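Local coordinates for proline dehydrogenase (Bradyrhizobium japonicum USDA 110, PDB 3HAZ), which probably oxidises proline to glutamate in two steps, pairing an FAD-containing proline dehydrogenase with an NAD-dependent aldehyde dehydrogenase in one chain, at residues A115-A120 with R450-Y455; E776-D781 with D808-M813; E199-R202 with D206-R209; Q177-G182 with A215-T220. All blocks are in the same frame, centred on the assembly; numbering follows the deposited sequence.

Interaction 1 of 4, residues A115-A120 with R450-Y455; sequences AFLVNA and RDLLAY
L117 reaches across from the turn after A115 and lodges between two successive leucines, L452 and L453, at the start of helix 452-463. Its chi1 (-61°) puts CG beside the backbone N and points the isobutyl group at the helix start, where CD1 and CD2 split between the two partners. CD1 meets L453, 3.6 Å from the branch carbon CG and 4.0 Å from CD2, with the two side chains at roughly a right angle. CD2 turns the other way and touches L452 CD2 at 4.1 Å, the two side chains slanting past each other. L452 holds CG anti to its own backbone N (chi1 175°), swinging its methyl into place.

The polar margin is looser. L117 O comes 3.2 Å from R450 N, but the angle is too poor for a hydrogen bond; of the R450 side chain, CB comes near, 3.8 Å from L117 O. Beyond that the arginine bends at chi3 and its guanidinium leads away from the 115-120 turn. That turn is braced from within by A115 O, which accepts from both V118 N and N119 N.

V79 of helix 71-85 lines the same apolar cluster, touching both L117 and L453, while D451 turns away to a salt bridge with R209. Three buried leucines thus join the helical N-terminal region to the helix that follows strand 440-448 of the TIM-type proline dehydrogenase barrel.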
loop_
_atom_site.group_PDB
_atom_site.type_symbol
_atom_site.label_atom_id
_atom_site.label_comp_id
_atom_site.label_asym_id
_atom_site.label_seq_id
_atom_site.Cartn_x
_atom_site.Cartn_y
_atom_site.Cartn_z
ATOM N N ALA A 115 -30.221 4.978 43.987
ATOM C CA ALA A 115 -30.451 4.389 45.317
ATOM C C ALA A 115 -31.938 4.318 45.637
ATOM O O ALA A 115 -32.403 3.390 46.306
ATOM C CB ALA A 115 -29.730 5.198 46.403
ATOM N N PHE A 116 -32.673 5.323 45.170
ATOM C CA PHE A 116 -34.118 5.373 45.350
ATOM C C PHE A 116 -34.801 4.071 44.943
ATOM O O PHE A 116 -35.781 3.668 45.558
ATOM C CB PHE A 116 -34.726 6.520 44.541
ATOM C CG PHE A 116 -36.227 6.475 44.464
ATOM C CD1 PHE A 116 -37.002 6.860 45.551
ATOM C CD2 PHE A 116 -36.867 6.046 43.306
ATOM C CE1 PHE A 116 -38.396 6.823 45.484
ATOM C CE2 PHE A 116 -38.262 6.006 43.232
ATOM C CZ PHE A 116 -39.024 6.392 44.324
ATOM N N LEU A 117 -34.279 3.418 43.907
ATOM C CA LEU A 117 -34.894 2.195 43.388
ATOM C C LEU A 117 -34.832 1.022 44.366
ATOM O O LEU A 117 -35.668 0.117 44.306
ATOM C CB LEU A 117 -34.266 1.797 42.052
ATOM C CG LEU A 117 -34.400 2.788 40.898
ATOM C CD1 LEU A 117 -33.611 2.291 39.689
ATOM C CD2 LEU A 117 -35.867 3.013 40.532
ATOM N N VAL A 118 -33.847 1.014 45.260
ATOM C CA VAL A 118 -33.813 -0.031 46.281
ATOM C C VAL A 118 -34.136 0.510 47.666
ATOM O O VAL A 118 -34.610 -0.219 48.530
ATOM C CB VAL A 118 -32.463 -0.780 46.321
ATOM C CG1 VAL A 118 -32.212 -1.475 44.997
ATOM C CG2 VAL A 118 -31.317 0.170 46.685
ATOM N N ASN A 119 -33.880 1.797 47.864
ATOM C CA ASN A 119 -34.023 2.420 49.173
ATOM C C ASN A 119 -34.800 3.719 49.017
ATOM O O ASN A 119 -34.217 4.793 48.882
ATOM C CB ASN A 119 -32.639 2.671 49.792
ATOM C CG ASN A 119 -32.708 3.192 51.228
ATOM O OD1 ASN A 119 -33.782 3.506 51.746
ATOM N ND2 ASN A 119 -31.548 3.283 51.875
ATOM N N ALA A 120 -36.123 3.606 49.019
ATOM C CA ALA A 120 -36.996 4.748 48.765
ATOM C C ALA A 120 -36.682 5.950 49.660
ATOM O O ALA A 120 -36.666 7.093 49.195
ATOM C CB ALA A 120 -38.455 4.340 48.905
ATOM N N ARG A 450 -37.301 -2.059 42.617
ATOM C CA ARG A 450 -36.084 -2.833 42.868
ATOM C C ARG A 450 -35.745 -3.768 41.704
ATOM O O ARG A 450 -34.645 -4.311 41.642
ATOM C CB ARG A 450 -36.200 -3.622 44.172
ATOM C CG ARG A 450 -37.264 -4.702 44.144
ATOM C CD ARG A 450 -37.595 -5.175 45.554
ATOM N NE ARG A 450 -36.505 -5.934 46.160
ATOM C CZ ARG A 450 -36.505 -6.337 47.427
ATOM N NH1 ARG A 450 -37.535 -6.041 48.211
ATOM N NH2 ARG A 450 -35.479 -7.030 47.913
ATOM N N ASP A 451 -36.682 -3.927 40.771
ATOM C CA ASP A 451 -36.475 -4.788 39.609
ATOM C C ASP A 451 -36.387 -4.012 38.296
ATOM O O ASP A 451 -36.260 -4.601 37.221
ATOM C CB ASP A 451 -37.584 -5.829 39.526
ATOM C CG ASP A 451 -37.642 -6.697 40.759
ATOM O OD1 ASP A 451 -36.583 -7.237 41.121
ATOM O OD2 ASP A 451 -38.725 -6.826 41.367
ATOM N N LEU A 452 -36.444 -2.692 38.386
ATOM C CA LEU A 452 -36.425 -1.864 37.185
ATOM C C LEU A 452 -35.071 -1.845 36.456
ATOM O O LEU A 452 -35.013 -2.058 35.246
ATOM C CB LEU A 452 -36.846 -0.437 37.517
ATOM C CG LEU A 452 -36.744 0.525 36.333
ATOM C CD1 LEU A 452 -37.613 0.042 35.171
ATOM C CD2 LEU A 452 -37.113 1.930 36.761
ATOM N N LEU A 453 -33.993 -1.568 37.187
ATOM C CA LEU A 453 -32.666 -1.403 36.574
ATOM C C LEU A 453 -32.266 -2.568 35.672
ATOM O O LEU A 453 -31.881 -2.369 34.522
ATOM C CB LEU A 453 -31.593 -1.217 37.646
ATOM C CG LEU A 453 -31.154 0.169 38.120
ATOM C CD1 LEU A 453 -29.874 0.029 38.966
ATOM C CD2 LEU A 453 -30.933 1.120 36.962
ATOM N N ALA A 454 -32.345 -3.783 36.211
ATOM C CA ALA A 454 -32.004 -4.982 35.454
ATOM C C ALA A 454 -32.794 -5.059 34.149
ATOM O O ALA A 454 -32.262 -5.449 33.109
ATOM C CB ALA A 454 -32.239 -6.228 36.299
ATOM N N TYR A 455 -34.064 -4.679 34.213
ATOM C CA TYR A 455 -34.936 -4.708 33.050
ATOM C C TYR A 455 -34.629 -3.574 32.058
ATOM O O TYR A 455 -34.628 -3.787 30.845
ATOM C CB TYR A 455 -36.397 -4.628 33.496
ATOM C CG TYR A 455 -37.405 -4.621 32.364
ATOM C CD1 TYR A 455 -37.958 -5.806 31.891
ATOM C CD2 TYR A 455 -37.815 -3.428 31.780
ATOM C CE1 TYR A 455 -38.888 -5.804 30.857
ATOM C CE2 TYR A 455 -38.745 -3.413 30.747
ATOM C CZ TYR A 455 -39.277 -4.601 30.290
ATOM O OH TYR A 455 -40.200 -4.587 29.267
#

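Interaction 2 of 4, residues E776-D781 with D808-M813; sequences EQVADD and DRMIEM
M813 lies against E776 and A779 where two helices of the aldehyde dehydrogenase alpha/beta fold pack together, crossing at -41° with short-segment axes 9.1 Å apart. Helix 775-787 links the neighbouring parallel strands 765-769 and 797-803 in a beta-alpha-beta unit, and helix 804-819 follows the second strand.

The tight part belongs to M813. Its sulfur SD presses on the backbone of helix 775-787, 3.5 Å from E776 CA, and also meets the methyl A779 CB at 3.9 Å. With CG anti to its backbone N and a bend at chi3 (-66°), the side chain reaches over and then curls, leaving CE 4.0 Å from E776 N. A779, being small, lets the backbones come close: its CA is 6.0 Å from that of M813.

A looser touch lies at V778, where the extended M810 arrives at about a right angle and its CE stops 4.0 Å from V778 CG2.

The outer side of helix 804-819 is quite different, carrying the exposed D808 and E812. There R809 curls forward along its own helix, and its NE makes a 3.1 Å salt bridge to E812 OE1, met nearly end-on although the oxygen lies 21° out of the guanidinium plane.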
loop_
_atom_site.group_PDB
_atom_site.type_symbol
_atom_site.label_atom_id
_atom_site.label_comp_id
_atom_site.label_asym_id
_atom_site.label_seq_id
_atom_site.Cartn_x
_atom_site.Cartn_y
_atom_site.Cartn_z
ATOM N N GLU A 776 -28.007 -6.649 42.164
ATOM C CA GLU A 776 -27.997 -8.058 41.763
ATOM C C GLU A 776 -26.664 -8.477 41.136
ATOM O O GLU A 776 -26.236 -9.621 41.277
ATOM C CB GLU A 776 -29.107 -8.357 40.746
ATOM C CG GLU A 776 -30.510 -8.043 41.201
ATOM C CD GLU A 776 -30.941 -6.638 40.832
ATOM O OE1 GLU A 776 -30.292 -5.677 41.289
ATOM O OE2 GLU A 776 -31.938 -6.500 40.095
ATOM N N GLN A 777 -26.032 -7.565 40.408
ATOM C CA GLN A 777 -24.759 -7.876 39.768
ATOM C C GLN A 777 -23.631 -7.778 40.786
ATOM O O GLN A 777 -22.699 -8.584 40.767
ATOM C CB GLN A 777 -24.494 -6.958 38.571
ATOM C CG GLN A 777 -25.465 -7.154 37.414
ATOM C CD GLN A 777 -25.451 -8.573 36.857
ATOM O OE1 GLN A 777 -26.435 -9.033 36.270
ATOM N NE2 GLN A 777 -24.334 -9.271 37.037
ATOM N N VAL A 778 -23.724 -6.797 41.680
ATOM C CA VAL A 778 -22.783 -6.713 42.793
ATOM C C VAL A 778 -22.806 -8.013 43.575
ATOM O O VAL A 778 -21.759 -8.571 43.909
ATOM C CB VAL A 778 -23.094 -5.543 43.738
ATOM C CG1 VAL A 778 -22.230 -5.635 45.003
ATOM C CG2 VAL A 778 -22.859 -4.220 43.026
ATOM N N ALA A 779 -24.005 -8.506 43.862
ATOM C CA ALA A 779 -24.117 -9.700 44.686
ATOM C C ALA A 779 -23.508 -10.905 43.971
ATOM O O ALA A 779 -22.775 -11.676 44.574
ATOM C CB ALA A 779 -25.575 -9.964 45.087
ATOM N N ASP A 780 -23.812 -11.054 42.683
ATOM C CA ASP A 780 -23.211 -12.113 41.878
ATOM C C ASP A 780 -21.687 -12.044 41.933
ATOM O O ASP A 780 -21.011 -13.034 42.209
ATOM C CB ASP A 780 -23.639 -11.986 40.411
ATOM C CG ASP A 780 -25.061 -12.451 40.166
ATOM O OD1 ASP A 780 -25.709 -12.960 41.106
ATOM O OD2 ASP A 780 -25.531 -12.300 39.019
ATOM N N ASP A 781 -21.152 -10.863 41.650
ATOM C CA ASP A 781 -19.716 -10.698 41.512
ATOM C C ASP A 781 -18.993 -10.775 42.853
ATOM O O ASP A 781 -17.829 -11.166 42.906
ATOM C CB ASP A 781 -19.391 -9.380 40.803
ATOM C CG ASP A 781 -19.831 -9.378 39.356
ATOM O OD1 ASP A 781 -20.072 -10.477 38.807
ATOM O OD2 ASP A 781 -19.941 -8.281 38.771
ATOM N N ASP A 808 -27.632 -2.099 53.115
ATOM C CA ASP A 808 -28.519 -3.097 53.708
ATOM C C ASP A 808 -29.018 -4.090 52.663
ATOM O O ASP A 808 -29.054 -5.299 52.896
ATOM C CB ASP A 808 -29.716 -2.421 54.402
ATOM C CG ASP A 808 -29.325 -1.704 55.693
ATOM O OD1 ASP A 808 -28.356 -2.135 56.356
ATOM O OD2 ASP A 808 -29.989 -0.707 56.044
ATOM N N ARG A 809 -29.422 -3.572 51.514
ATOM C CA ARG A 809 -29.899 -4.419 50.425
ATOM C C ARG A 809 -28.754 -5.240 49.836
ATOM O O ARG A 809 -28.868 -6.452 49.661
ATOM C CB ARG A 809 -30.567 -3.566 49.342
ATOM C CG ARG A 809 -30.868 -4.309 48.042
ATOM C CD ARG A 809 -31.773 -5.502 48.294
ATOM N NE ARG A 809 -32.907 -5.156 49.153
ATOM C CZ ARG A 809 -33.963 -4.447 48.767
ATOM N NH1 ARG A 809 -34.941 -4.190 49.631
ATOM N NH2 ARG A 809 -34.046 -3.987 47.524
ATOM N N MET A 810 -27.637 -4.591 49.545
ATOM C CA MET A 810 -26.499 -5.317 48.977
ATOM C C MET A 810 -25.972 -6.416 49.906
ATOM O O MET A 810 -25.714 -7.540 49.470
ATOM C CB MET A 810 -25.397 -4.348 48.557
ATOM C CG MET A 810 -25.749 -3.585 47.268
ATOM S SD MET A 810 -24.383 -2.597 46.651
ATOM C CE MET A 810 -25.141 -1.757 45.250
ATOM N N ILE A 811 -25.849 -6.101 51.191
ATOM C CA ILE A 811 -25.353 -7.066 52.163
ATOM C C ILE A 811 -26.317 -8.244 52.300
ATOM O O ILE A 811 -25.905 -9.405 52.305
ATOM C CB ILE A 811 -25.123 -6.400 53.538
ATOM C CG1 ILE A 811 -23.883 -5.500 53.487
ATOM C CG2 ILE A 811 -24.990 -7.454 54.633
ATOM C CD1 ILE A 811 -23.725 -4.594 54.702
ATOM N N GLU A 812 -27.601 -7.930 52.409
ATOM C CA GLU A 812 -28.651 -8.938 52.491
ATOM C C GLU A 812 -28.682 -9.844 51.246
ATOM O O GLU A 812 -28.951 -11.046 51.339
ATOM C CB GLU A 812 -30.006 -8.243 52.696
ATOM C CG GLU A 812 -31.212 -9.031 52.224
ATOM C CD GLU A 812 -32.487 -8.187 52.190
ATOM O OE1 GLU A 812 -32.639 -7.333 51.279
ATOM O OE2 GLU A 812 -33.340 -8.386 53.079
ATOM N N MET A 813 -28.411 -9.274 50.077
ATOM C CA MET A 813 -28.454 -10.064 48.845
ATOM C C MET A 813 -27.227 -10.989 48.728
ATOM O O MET A 813 -27.338 -12.149 48.321
ATOM C CB MET A 813 -28.598 -9.165 47.612
ATOM C CG MET A 813 -29.263 -9.862 46.437
ATOM S SD MET A 813 -29.282 -8.903 44.912
ATOM C CE MET A 813 -30.338 -7.531 45.348
#

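Interaction 3 of 4, residues E199-R202 with D206-R209; sequences EGAR and DARR
D206 OD2 is gripped by more than one donor: R202 N reaches it across the contact at 3.1 Å, and a residue just outside the segments supplies a further hydrogen bond. The bond from R202 N is moderately bent, 148° at the hydrogen, and uses the anti lone pair, on the side away from OD1. That other oxygen has a weak, long partner of its own, R209 NH2 one helical turn on, at 3.4 Å.

Beside the carboxylate the packing is apolar: A201 CB lies 3.6 Å from D206 CB and 4.0 Å from A207 CB.

The contact folds the loop after strand 193-196 back onto the first turn of helix 204-223, a strand-to-helix connection of the proline dehydrogenase barrel. D206 N is hydrogen-bonded to T203 OG1 in the first turn of the helix.

R202 also closes on its own loop. Bent at chi2 (58°), its chain brings NH2 back to G200 O at 2.7 Å, in the carbonyl plane and on a lone pair, although G200 O is tilted from the guanidinium plane. R202 NH1 makes a salt bridge to D780 on helix 775-787, in the aldehyde dehydrogenase part of the chain.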
loop_
_atom_site.group_PDB
_atom_site.type_symbol
_atom_site.label_atom_id
_atom_site.label_comp_id
_atom_site.label_asym_id
_atom_site.label_seq_id
_atom_site.Cartn_x
_atom_site.Cartn_y
_atom_site.Cartn_z
ATOM N N GLU A 199 -36.580 -10.986 37.444
ATOM C CA GLU A 199 -35.688 -11.987 36.865
ATOM C C GLU A 199 -34.554 -12.338 37.837
ATOM O O GLU A 199 -34.218 -11.551 38.727
ATOM C CB GLU A 199 -35.091 -11.485 35.550
ATOM C CG GLU A 199 -33.907 -10.554 35.733
ATOM C CD GLU A 199 -33.249 -10.170 34.416
ATOM O OE1 GLU A 199 -33.961 -10.100 33.391
ATOM O OE2 GLU A 199 -32.020 -9.936 34.409
ATOM N N GLY A 200 -33.981 -13.523 37.666
ATOM C CA GLY A 200 -32.821 -13.945 38.436
ATOM C C GLY A 200 -32.881 -13.693 39.933
ATOM O O GLY A 200 -32.188 -12.825 40.456
ATOM N N ALA A 201 -33.709 -14.450 40.637
ATOM C CA ALA A 201 -33.640 -14.441 42.092
ATOM C C ALA A 201 -32.207 -14.758 42.527
ATOM O O ALA A 201 -31.596 -15.710 42.046
ATOM C CB ALA A 201 -34.602 -15.458 42.678
ATOM N N ARG A 202 -31.669 -13.943 43.424
ATOM C CA ARG A 202 -30.365 -14.209 44.017
ATOM C C ARG A 202 -30.499 -14.906 45.368
ATOM O O ARG A 202 -29.558 -15.537 45.848
ATOM C CB ARG A 202 -29.588 -12.904 44.197
ATOM C CG ARG A 202 -28.689 -12.546 43.028
ATOM C CD ARG A 202 -29.455 -12.438 41.725
ATOM N NE ARG A 202 -28.576 -12.074 40.616
ATOM C CZ ARG A 202 -28.995 -11.586 39.455
ATOM N NH1 ARG A 202 -28.112 -11.282 38.513
ATOM N NH2 ARG A 202 -30.296 -11.394 39.237
ATOM N N ASP A 206 -35.939 -13.720 47.537
ATOM C CA ASP A 206 -36.274 -13.136 46.225
ATOM C C ASP A 206 -37.261 -14.033 45.491
ATOM O O ASP A 206 -38.254 -13.561 44.942
ATOM C CB ASP A 206 -35.045 -12.998 45.325
ATOM C CG ASP A 206 -34.196 -11.790 45.652
ATOM O OD1 ASP A 206 -34.734 -10.786 46.157
ATOM O OD2 ASP A 206 -32.975 -11.848 45.375
ATOM N N ALA A 207 -36.952 -15.329 45.452
ATOM C CA ALA A 207 -37.792 -16.296 44.751
ATOM C C ALA A 207 -39.228 -16.329 45.283
ATOM O O ALA A 207 -40.166 -16.521 44.513
ATOM C CB ALA A 207 -37.174 -17.688 44.807
ATOM N N ARG A 208 -39.393 -16.158 46.596
ATOM C CA ARG A 208 -40.725 -16.129 47.212
ATOM C C ARG A 208 -41.446 -14.830 46.864
ATOM O O ARG A 208 -42.649 -14.819 46.587
ATOM C CB ARG A 208 -40.636 -16.270 48.738
ATOM C CG ARG A 208 -40.037 -17.592 49.220
ATOM C CD ARG A 208 -40.381 -17.885 50.689
ATOM N NE ARG A 208 -39.760 -16.933 51.609
ATOM C CZ ARG A 208 -38.504 -17.029 52.041
ATOM N NH1 ARG A 208 -37.738 -18.030 51.628
ATOM N NH2 ARG A 208 -38.010 -16.123 52.876
ATOM N N ARG A 209 -40.702 -13.730 46.892
ATOM C CA ARG A 209 -41.276 -12.429 46.582
ATOM C C ARG A 209 -41.798 -12.417 45.151
ATOM O O ARG A 209 -42.898 -11.944 44.889
ATOM C CB ARG A 209 -40.236 -11.325 46.767
ATOM C CG ARG A 209 -40.719 -9.967 46.302
ATOM C CD ARG A 209 -39.779 -8.869 46.758
ATOM N NE ARG A 209 -38.454 -9.012 46.166
ATOM C CZ ARG A 209 -38.154 -8.639 44.929
ATOM N NH1 ARG A 209 -39.090 -8.107 44.147
ATOM N NH2 ARG A 209 -36.920 -8.802 44.472
#

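Interaction 4 of 4, residues Q177-G182 with A215-T220; sequences QALERG and ASAIET
L179 is the one residue of helix 175-182 that carries this contact, pressed into a shallow site formed by S216, A217 and T220 on helix 204-223. The two helices run side by side in nearly the same direction on the outside of the proline dehydrogenase barrel, their short segments inclined by 17° with axes 10.6 Å apart. L179 and A217 both also touch F194 of strand 193-196, so the pair lies over that barrel strand.

Along the second helix, A215 comes first and faces another neighbour, L266 and R269 of helix 252-272. S216 is the first to meet the leucine: its CB lies 3.8 Å from L179 CD1, while its OG is bonded to D212 O one turn back. A217 follows, its methyl CB 4.2 Å from L179 CD2, and the leucine is near enough to brush the backbone too, with CD1 3.9 Å from A217 N. I218 points away from L179 and packs on I236 of strand 235-238 and on R269 of helix 252-272. E219 also leads off, to a hydrogen bond with H273.

T220, one turn after S216, closes the far side of the site and slants across the leucine. Its CG2 stands anti to the backbone N, which leaves both branches in reach: CG2 comes 4.1 Å from L179 CD2, and the hydroxyl meets the leucine along its length, T220 OG1 lying 3.6 Å from L179 CD1 and 3.9 Å from L179 CB.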
loop_
_atom_site.group_PDB
_atom_site.type_symbol
_atom_site.label_atom_id
_atom_site.label_comp_id
_atom_site.label_asym_id
_atom_site.label_seq_id
_atom_site.Cartn_x
_atom_site.Cartn_y
_atom_site.Cartn_z
ATOM N N GLN A 177 -48.456 -1.672 44.857
ATOM C CA GLN A 177 -48.564 -0.287 44.419
ATOM C C GLN A 177 -48.613 -0.235 42.894
ATOM O O GLN A 177 -49.414 0.492 42.311
ATOM C CB GLN A 177 -47.378 0.516 44.955
ATOM C CG GLN A 177 -47.238 1.933 44.407
ATOM C CD GLN A 177 -46.313 2.787 45.277
ATOM O OE1 GLN A 177 -45.209 3.162 44.859
ATOM N NE2 GLN A 177 -46.751 3.067 46.511
ATOM N N ALA A 178 -47.751 -1.023 42.257
ATOM C CA ALA A 178 -47.729 -1.113 40.802
ATOM C C ALA A 178 -49.084 -1.565 40.274
ATOM O O ALA A 178 -49.631 -0.956 39.364
ATOM C CB ALA A 178 -46.639 -2.074 40.342
ATOM N N LEU A 179 -49.612 -2.637 40.857
ATOM C CA LEU A 179 -50.880 -3.216 40.435
ATOM C C LEU A 179 -52.048 -2.251 40.619
ATOM O O LEU A 179 -52.922 -2.156 39.759
ATOM C CB LEU A 179 -51.146 -4.525 41.189
ATOM C CG LEU A 179 -50.252 -5.698 40.788
ATOM C CD1 LEU A 179 -50.431 -6.854 41.762
ATOM C CD2 LEU A 179 -50.529 -6.141 39.328
ATOM N N GLU A 180 -52.071 -1.543 41.744
ATOM C CA GLU A 180 -53.117 -0.548 41.970
ATOM C C GLU A 180 -53.021 0.560 40.920
ATOM O O GLU A 180 -54.034 1.033 40.394
ATOM C CB GLU A 180 -53.027 0.041 43.389
ATOM C CG GLU A 180 -54.221 0.910 43.770
ATOM C CD GLU A 180 -55.536 0.139 43.782
ATOM O OE1 GLU A 180 -55.528 -1.080 44.075
ATOM O OE2 GLU A 180 -56.577 0.758 43.488
ATOM N N ARG A 181 -51.795 0.962 40.604
ATOM C CA ARG A 181 -51.587 2.030 39.637
ATOM C C ARG A 181 -51.992 1.601 38.232
ATOM O O ARG A 181 -52.409 2.426 37.419
ATOM C CB ARG A 181 -50.130 2.493 39.636
ATOM C CG ARG A 181 -49.919 3.808 38.902
ATOM C CD ARG A 181 -48.447 4.070 38.615
ATOM N NE ARG A 181 -47.597 3.767 39.765
ATOM C CZ ARG A 181 -47.521 4.512 40.863
ATOM N NH1 ARG A 181 -46.708 4.156 41.851
ATOM N NH2 ARG A 181 -48.256 5.611 40.977
ATOM N N GLY A 182 -51.874 0.309 37.950
ATOM C CA GLY A 182 -52.133 -0.186 36.610
ATOM C C GLY A 182 -53.572 -0.591 36.359
ATOM O O GLY A 182 -53.916 -0.999 35.252
ATOM N N ALA A 215 -48.397 -14.197 41.681
ATOM C CA ALA A 215 -49.669 -14.641 42.232
ATOM C C ALA A 215 -50.608 -13.457 42.361
ATOM O O ALA A 215 -51.765 -13.530 41.960
ATOM C CB ALA A 215 -49.465 -15.319 43.586
ATOM N N SER A 216 -50.096 -12.360 42.912
ATOM C CA SER A 216 -50.876 -11.134 43.045
ATOM C C SER A 216 -51.285 -10.566 41.686
ATOM O O SER A 216 -52.406 -10.076 41.529
ATOM C CB SER A 216 -50.107 -10.074 43.847
ATOM O OG SER A 216 -49.962 -10.453 45.208
ATOM N N ALA A 217 -50.383 -10.626 40.706
ATOM C CA ALA A 217 -50.672 -10.081 39.377
ATOM C C ALA A 217 -51.789 -10.874 38.694
ATOM O O ALA A 217 -52.690 -10.311 38.070
ATOM C CB ALA A 217 -49.396 -10.071 38.500
ATOM N N ILE A 218 -51.703 -12.195 38.808
ATOM C CA ILE A 218 -52.714 -13.087 38.269
ATOM C C ILE A 218 -54.118 -12.774 38.831
ATOM O O ILE A 218 -55.091 -12.755 38.083
ATOM C CB ILE A 218 -52.319 -14.559 38.513
ATOM C CG1 ILE A 218 -51.185 -14.951 37.562
ATOM C CG2 ILE A 218 -53.516 -15.485 38.335
ATOM C CD1 ILE A 218 -50.505 -16.280 37.922
ATOM N N GLU A 219 -54.220 -12.505 40.132
ATOM C CA GLU A 219 -55.502 -12.111 40.715
ATOM C C GLU A 219 -55.988 -10.766 40.172
ATOM O O GLU A 219 -57.158 -10.621 39.801
ATOM C CB GLU A 219 -55.438 -12.093 42.242
ATOM C CG GLU A 219 -55.217 -13.467 42.836
ATOM C CD GLU A 219 -56.126 -14.515 42.214
ATOM O OE1 GLU A 219 -57.362 -14.314 42.214
ATOM O OE2 GLU A 219 -55.608 -15.544 41.733
ATOM N N THR A 220 -55.092 -9.786 40.110
ATOM C CA THR A 220 -55.448 -8.481 39.557
ATOM C C THR A 220 -55.943 -8.605 38.118
ATOM O O THR A 220 -57.020 -8.111 37.776
ATOM C CB THR A 220 -54.261 -7.501 39.599
ATOM O OG1 THR A 220 -53.907 -7.250 40.963
ATOM C CG2 THR A 220 -54.625 -6.177 38.912
#

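How the interactions relate
From the N terminus, residues 115-120 open the longest loop, which interaction 1 shuts only at 450-455. Within it, 177-182 opens interaction 4; the short turn of interaction 3 comes and goes at 199-209, and interaction 4 closes at 215-220, on the same helix 204-223. The three nest without crossing, and interaction 2 follows in series, opening at 776-781 and closing at 808-813 around strand 797-803. Interactions 1, 2 and 3 form one cluster where the barrel meets the aldehyde dehydrogenase part: R209 and R202 join interaction 3 to interactions 1 and 2, and R450 of interaction 1 lies beside R809 of interaction 2. Interaction 4 stands apart, its nearest atoms about 7 Å from interactions 1 and 3.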